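Long-range contacts in polysaccharide deacetylase (Bacillus cereus, PDB 4HD5), which is probably a zinc-dependent hydrolase that acts on carbon-nitrogen bonds other than peptide bonds, removing acetyl groups from a polysaccharide: residues L68-N73 with G123-G128; Y77-T82 with K108-K113. All blocks are in the same frame, centred on the assembly; numbering follows the deposited sequence.

Both contacts lie in the beta-rich N-terminal part of the chain, away from the zinc site that Asp206, His264 and His268 form in the TIM-barrel part. They share strand 72-81 of a four-stranded antiparallel sheet: contact 1 joins its start to the end of strand 115-125, and contact 2 sets its second half against the loop that leads into 115-125. Their centres are about 26 Å apart. Along the chain the order is 68-73, 77-82, 108-113 and 123-128, so contact 2 is enclosed by contact 1. Contact 1 is at the outer tip, about 42 Å from the chain's centre; contact 2, about 20 Å from it, is nearer the barrel.

Contact 1: residues L68-N73 with G123-G128; sequences LKDSLN and GMKEDG
Leu72 and Lys125 form an antiparallel non-hydrogen-bonded pair, CA to CA 4.4 Å, at the outer end of the four-stranded antiparallel sheet, where strand 72-81 begins beside the end of strand 115-125. Next to this pair Asn73 brings its backbone to the neighbouring strand: Asn73 N gives a hydrogen bond to Met124 O over 3.2 Å. Beyond Lys125 the strand gives way to a type I turn, Lys125 to Gly128, which leads into strand 130-140.

Glu126, in that turn, works with both backbone and side chain. Its N makes a weak bond of 3.5 Å to Ser71 O. A bend at chi2 (-87°) brings the carboxylate round to Ser71, and a second weak bond, 3.3 Å, links Ser71 OG to Glu126 OE1. The stronger partner of that hydroxyl is Lys97. Both bonds from Glu126 are weak, and the residue is exposed to solvent.

Lys125 meets Leu72 and the loop before strand 72-81 through its aliphatic part. Its chain is bent at three torsions, and CG rests 3.8 Å from Leu72 CD2. Its amino group has a long salt bridge to Asp127 and stays 4.9 Å from Asp70 OD2, while further back along the side chain Lys125 CD packs 3.4 Å from Asp70 CG.

Contact 2: residues Y77-T82 with K108-K113; sequences YKIWRT and KEFEGK
Phe110 packs its ring against Ile79 and Arg81 of strand 72-81, reaching over from the loop before strand 115-125, a buried packing of loop on sheet at the barrel-side end of the antiparallel four-stranded sheet. The loop is shaped by a type I' turn from Phe110 to Lys113, closed by the bond from Lys113 N to Phe110 O, with Glu111 and Gly112 at positive phi. This turn sets Phe110 and Lys113 facing the strand together.

At the aromatic ring, Ile79 O lies in the plane of Phe110, 3.5 Å from CZ, so the carbonyl meets the ring's electron-poor edge, an arrangement that is probably mildly favourable. The apolar touch is looser: Ile79 CG2 is 4.2 Å from Phe110 CZ. Arg81 CD comes to the ring obliquely at CD2, and the guanidinium plane is inclined by 51° to the ring. Elsewhere Phe110 makes an edge-to-face contact with Phe117 and a cation-pi contact with Lys90.

Packing on the guanidinium of Arg81 comes from Lys113: its CB sits over one face toward the rim, 3.5 Å from Arg81 NE, and the two side chains cross at roughly a right angle. A bend at chi3 (74°) turns the guanidinium so that this face meets Lys113 CB. The polar ends of Arg81 are held outside the contact: NE by Arg114 O, NH1 by Asp84 and Asn197. Asn197 precedes barrel strand 199-206, so this arginine also ties the sheet to the barrel part of the chain. Lys113 itself runs on extended and away from the strand; its CD passes 3.9 Å from Arg81 NH1, and its NZ ends 5.0 Å from that same nitrogen.

Contact 1: residues L68-N73 with G123-G128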
loop_
_atom_site.group_PDB
_atom_site.type_symbol
_atom_site.label_atom_id
_atom_site.label_comp_id
_atom_site.label_asym_id
_atom_site.label_seq_id
_atom_site.Cartn_x
_atom_site.Cartn_y
_atom_site.Cartn_z
ATOM N N LEU A 68 26.265 14.591 23.301
ATOM C CA LEU A 68 25.695 14.880 24.619
ATOM C C LEU A 68 26.590 15.844 25.397
ATOM O O LEU A 68 27.818 15.741 25.339
ATOM C CB LEU A 68 25.510 13.589 25.423
ATOM C CG LEU A 68 24.498 12.576 24.877
ATOM C CD1 LEU A 68 24.473 11.337 25.759
ATOM C CD2 LEU A 68 23.108 13.186 24.767
ATOM N N LYS A 69 25.974 16.784 26.112
ATOM C CA LYS A 69 26.704 17.693 27.003
ATOM C C LYS A 69 26.656 17.200 28.448
ATOM O O LYS A 69 27.683 17.156 29.121
ATOM C CB LYS A 69 26.158 19.127 26.899
ATOM C CG LYS A 69 24.776 19.356 27.508
ATOM C CD LYS A 69 24.215 20.719 27.129
ATOM C CE LYS A 69 23.631 20.719 25.725
ATOM N NZ LYS A 69 23.455 22.099 25.197
ATOM N N ASP A 70 25.468 16.819 28.914
ATOM C CA ASP A 70 25.286 16.370 30.292
ATOM C C ASP A 70 25.854 14.970 30.488
ATOM O O ASP A 70 25.985 14.202 29.538
ATOM C CB ASP A 70 23.802 16.390 30.687
ATOM C CG ASP A 70 23.284 17.794 30.979
ATOM O OD1 ASP A 70 23.994 18.576 31.648
ATOM O OD2 ASP A 70 22.149 18.107 30.562
ATOM N N SER A 71 26.197 14.654 31.733
ATOM C CA SER A 71 26.661 13.326 32.097
ATOM C C SER A 71 25.460 12.540 32.611
ATOM O O SER A 71 24.742 13.015 33.494
ATOM C CB SER A 71 27.750 13.413 33.170
ATOM O OG SER A 71 28.294 12.134 33.441
ATOM N N LEU A 72 25.240 11.353 32.047
ATOM C CA LEU A 72 24.081 10.535 32.384
ATOM C C LEU A 72 24.537 9.160 32.839
ATOM O O LEU A 72 25.440 8.581 32.237
ATOM C CB LEU A 72 23.172 10.363 31.160
ATOM C CG LEU A 72 22.932 11.543 30.216
ATOM C CD1 LEU A 72 22.116 11.072 29.019
ATOM C CD2 LEU A 72 22.237 12.701 30.919
ATOM N N ASN A 73 23.910 8.629 33.884
ATOM C CA ASN A 73 24.163 7.241 34.272
ATOM C C ASN A 73 23.258 6.265 33.515
ATOM O O ASN A 73 23.492 5.056 33.527
ATOM C CB ASN A 73 24.099 7.021 35.800
ATOM C CG ASN A 73 22.943 7.744 36.475
ATOM O OD1 ASN A 73 21.848 7.859 35.924
ATOM N ND2 ASN A 73 23.187 8.222 37.694
ATOM N N GLY A 123 17.221 10.821 29.191
ATOM C CA GLY A 123 18.365 10.457 30.031
ATOM C C GLY A 123 18.175 10.849 31.484
ATOM O O GLY A 123 17.527 11.852 31.781
ATOM N N MET A 124 18.738 10.050 32.388
ATOM C CA MET A 124 18.777 10.392 33.806
ATOM C C MET A 124 20.156 10.953 34.146
ATOM O O MET A 124 21.166 10.263 34.003
ATOM C CB MET A 124 18.491 9.167 34.673
ATOM C CG MET A 124 18.321 9.496 36.149
ATOM S SD MET A 124 18.573 8.065 37.207
ATOM C CE MET A 124 17.129 7.080 36.804
ATOM N N LYS A 125 20.186 12.203 34.601
ATOM C CA LYS A 125 21.435 12.865 34.965
ATOM C C LYS A 125 21.991 12.386 36.310
ATOM O O LYS A 125 21.341 11.629 37.044
ATOM C CB LYS A 125 21.238 14.386 35.016
ATOM C CG LYS A 125 20.974 15.035 33.670
ATOM C CD LYS A 125 21.515 16.459 33.605
ATOM C CE LYS A 125 20.951 17.365 34.692
ATOM N NZ LYS A 125 19.467 17.491 34.618
ATOM N N GLU A 126 23.193 12.872 36.623
ATOM C CA GLU A 126 23.886 12.574 37.885
ATOM C C GLU A 126 23.215 13.225 39.102
ATOM O O GLU A 126 23.586 12.930 40.243
ATOM C CB GLU A 126 25.342 13.073 37.847
ATOM C CG GLU A 126 26.146 12.830 36.569
ATOM C CD GLU A 126 26.829 11.477 36.536
ATOM O OE1 GLU A 126 28.070 11.432 36.674
ATOM O OE2 GLU A 126 26.121 10.465 36.375
ATOM N N ASP A 127 22.274 14.140 38.865
ATOM C CA ASP A 127 21.564 14.822 39.949
ATOM C C ASP A 127 20.166 14.234 40.226
ATOM O O ASP A 127 19.394 14.806 41.002
ATOM C CB ASP A 127 21.487 16.334 39.681
ATOM C CG ASP A 127 20.697 16.684 38.428
ATOM O OD1 ASP A 127 20.160 15.773 37.761
ATOM O OD2 ASP A 127 20.616 17.891 38.117
ATOM N N GLY A 128 19.855 13.096 39.602
ATOM C CA GLY A 128 18.596 12.389 39.841
ATOM C C GLY A 128 17.459 12.762 38.903
ATOM O O GLY A 128 16.458 12.051 38.835
#

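Contact 2: residues Y77-T82 with K108-K113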
loop_
_atom_site.group_PDB
_atom_site.type_symbol
_atom_site.label_atom_id
_atom_site.label_comp_id
_atom_site.label_asym_id
_atom_site.label_seq_id
_atom_site.Cartn_x
_atom_site.Cartn_y
_atom_site.Cartn_z
ATOM N N TYR A 77 15.593 4.598 25.620
ATOM C CA TYR A 77 15.015 4.781 24.297
ATOM C C TYR A 77 13.602 4.218 24.340
ATOM O O TYR A 77 13.418 3.045 24.650
ATOM C CB TYR A 77 15.809 4.017 23.239
ATOM C CG TYR A 77 17.253 4.443 23.080
ATOM C CD1 TYR A 77 18.268 3.840 23.831
ATOM C CD2 TYR A 77 17.612 5.424 22.163
ATOM C CE1 TYR A 77 19.591 4.214 23.675
ATOM C CE2 TYR A 77 18.933 5.808 22.005
ATOM C CZ TYR A 77 19.918 5.200 22.762
ATOM O OH TYR A 77 21.230 5.581 22.598
ATOM N N LYS A 78 12.612 5.057 24.057
ATOM C CA LYS A 78 11.245 4.590 23.871
ATOM C C LYS A 78 11.012 4.489 22.366
ATOM O O LYS A 78 11.245 5.454 21.635
ATOM C CB LYS A 78 10.257 5.557 24.516
ATOM C CG LYS A 78 8.884 4.966 24.782
ATOM C CD LYS A 78 8.153 5.746 25.866
ATOM C CE LYS A 78 6.758 5.194 26.121
ATOM N NZ LYS A 78 6.085 5.869 27.267
ATOM N N ILE A 79 10.568 3.315 21.920
ATOM C CA ILE A 79 10.430 3.010 20.496
ATOM C C ILE A 79 9.035 2.449 20.259
ATOM O O ILE A 79 8.606 1.517 20.942
ATOM C CB ILE A 79 11.523 2.008 20.044
ATOM C CG1 ILE A 79 12.915 2.552 20.410
ATOM C CG2 ILE A 79 11.440 1.728 18.554
ATOM C CD1 ILE A 79 14.085 1.742 19.888
ATOM N N TRP A 80 8.313 3.041 19.308
ATOM C CA TRP A 80 7.007 2.538 18.924
ATOM C C TRP A 80 6.782 2.687 17.431
ATOM O O TRP A 80 7.359 3.565 16.792
ATOM C CB TRP A 80 5.897 3.237 19.711
ATOM C CG TRP A 80 5.663 4.658 19.335
ATOM C CD1 TRP A 80 4.716 5.130 18.476
ATOM C CD2 TRP A 80 6.382 5.803 19.812
ATOM N NE1 TRP A 80 4.800 6.496 18.383
ATOM C CE2 TRP A 80 5.814 6.937 19.196
ATOM C CE3 TRP A 80 7.450 5.979 20.699
ATOM C CZ2 TRP A 80 6.278 8.234 19.437
ATOM C CZ3 TRP A 80 7.910 7.266 20.944
ATOM C CH2 TRP A 80 7.325 8.379 20.311
ATOM N N ARG A 81 5.952 1.805 16.884
ATOM C CA ARG A 81 5.509 1.921 15.500
ATOM C C ARG A 81 4.395 2.955 15.381
ATOM O O ARG A 81 3.427 2.944 16.156
ATOM C CB ARG A 81 5.037 0.573 14.973
ATOM C CG ARG A 81 6.143 -0.460 14.859
ATOM C CD ARG A 81 5.584 -1.851 14.619
ATOM N NE ARG A 81 5.078 -2.009 13.251
ATOM C CZ ARG A 81 3.799 -2.135 12.889
ATOM N NH1 ARG A 81 2.818 -2.124 13.786
ATOM N NH2 ARG A 81 3.499 -2.275 11.605
ATOM N N THR A 82 4.529 3.844 14.404
ATOM C CA THR A 82 3.526 4.874 14.155
ATOM C C THR A 82 2.135 4.254 13.996
ATOM O O THR A 82 1.146 4.815 14.471
ATOM C CB THR A 82 3.877 5.696 12.899
ATOM O OG1 THR A 82 5.133 6.362 13.102
ATOM C CG2 THR A 82 2.802 6.730 12.592
ATOM N N LYS A 108 12.360 -8.351 15.645
ATOM C CA LYS A 108 11.829 -9.507 16.382
ATOM C C LYS A 108 11.206 -9.068 17.714
ATOM O O LYS A 108 10.303 -9.727 18.222
ATOM C CB LYS A 108 12.919 -10.563 16.634
ATOM C CG LYS A 108 13.933 -10.174 17.703
ATOM C CD LYS A 108 15.126 -11.117 17.759
ATOM C CE LYS A 108 16.154 -10.611 18.763
ATOM N NZ LYS A 108 17.325 -11.520 18.921
ATOM N N GLU A 109 11.697 -7.960 18.266
ATOM C CA GLU A 109 11.113 -7.340 19.456
ATOM C C GLU A 109 9.651 -6.916 19.260
ATOM O O GLU A 109 8.895 -6.824 20.231
ATOM C CB GLU A 109 11.932 -6.114 19.870
ATOM C CG GLU A 109 13.370 -6.402 20.280
ATOM C CD GLU A 109 13.474 -7.300 21.494
ATOM O OE1 GLU A 109 12.578 -7.244 22.361
ATOM O OE2 GLU A 109 14.459 -8.064 21.576
ATOM N N PHE A 110 9.266 -6.639 18.013
ATOM C CA PHE A 110 7.891 -6.298 17.665
ATOM C C PHE A 110 7.254 -7.391 16.808
ATOM O O PHE A 110 6.428 -7.110 15.935
ATOM C CB PHE A 110 7.853 -4.949 16.932
ATOM C CG PHE A 110 8.265 -3.783 17.788
ATOM C CD1 PHE A 110 9.598 -3.565 18.091
ATOM C CD2 PHE A 110 7.316 -2.908 18.289
ATOM C CE1 PHE A 110 9.979 -2.493 18.879
ATOM C CE2 PHE A 110 7.687 -1.838 19.079
ATOM C CZ PHE A 110 9.023 -1.626 19.370
ATOM N N GLU A 111 7.640 -8.640 17.073
ATOM C CA GLU A 111 7.133 -9.806 16.342
ATOM C C GLU A 111 7.324 -9.693 14.834
ATOM O O GLU A 111 6.480 -10.150 14.063
ATOM C CB GLU A 111 5.645 -10.043 16.652
ATOM C CG GLU A 111 5.320 -10.077 18.130
ATOM C CD GLU A 111 4.078 -10.906 18.460
ATOM O OE1 GLU A 111 3.208 -11.099 17.587
ATOM O OE2 GLU A 111 3.979 -11.371 19.607
ATOM N N GLY A 112 8.428 -9.083 14.411
ATOM C CA GLY A 112 8.736 -8.964 12.989
ATOM C C GLY A 112 7.871 -7.973 12.235
ATOM O O GLY A 112 7.833 -7.996 11.005
ATOM N N LYS A 113 7.167 -7.104 12.958
ATOM C CA LYS A 113 6.398 -6.042 12.334
ATOM C C LYS A 113 7.365 -4.968 11.847
ATOM O O LYS A 113 8.369 -4.674 12.504
ATOM C CB LYS A 113 5.391 -5.447 13.310
ATOM C CG LYS A 113 4.263 -6.395 13.696
ATOM C CD LYS A 113 3.500 -5.840 14.885
ATOM C CE LYS A 113 2.267 -6.666 15.197
ATOM N NZ LYS A 113 1.643 -6.186 16.459
#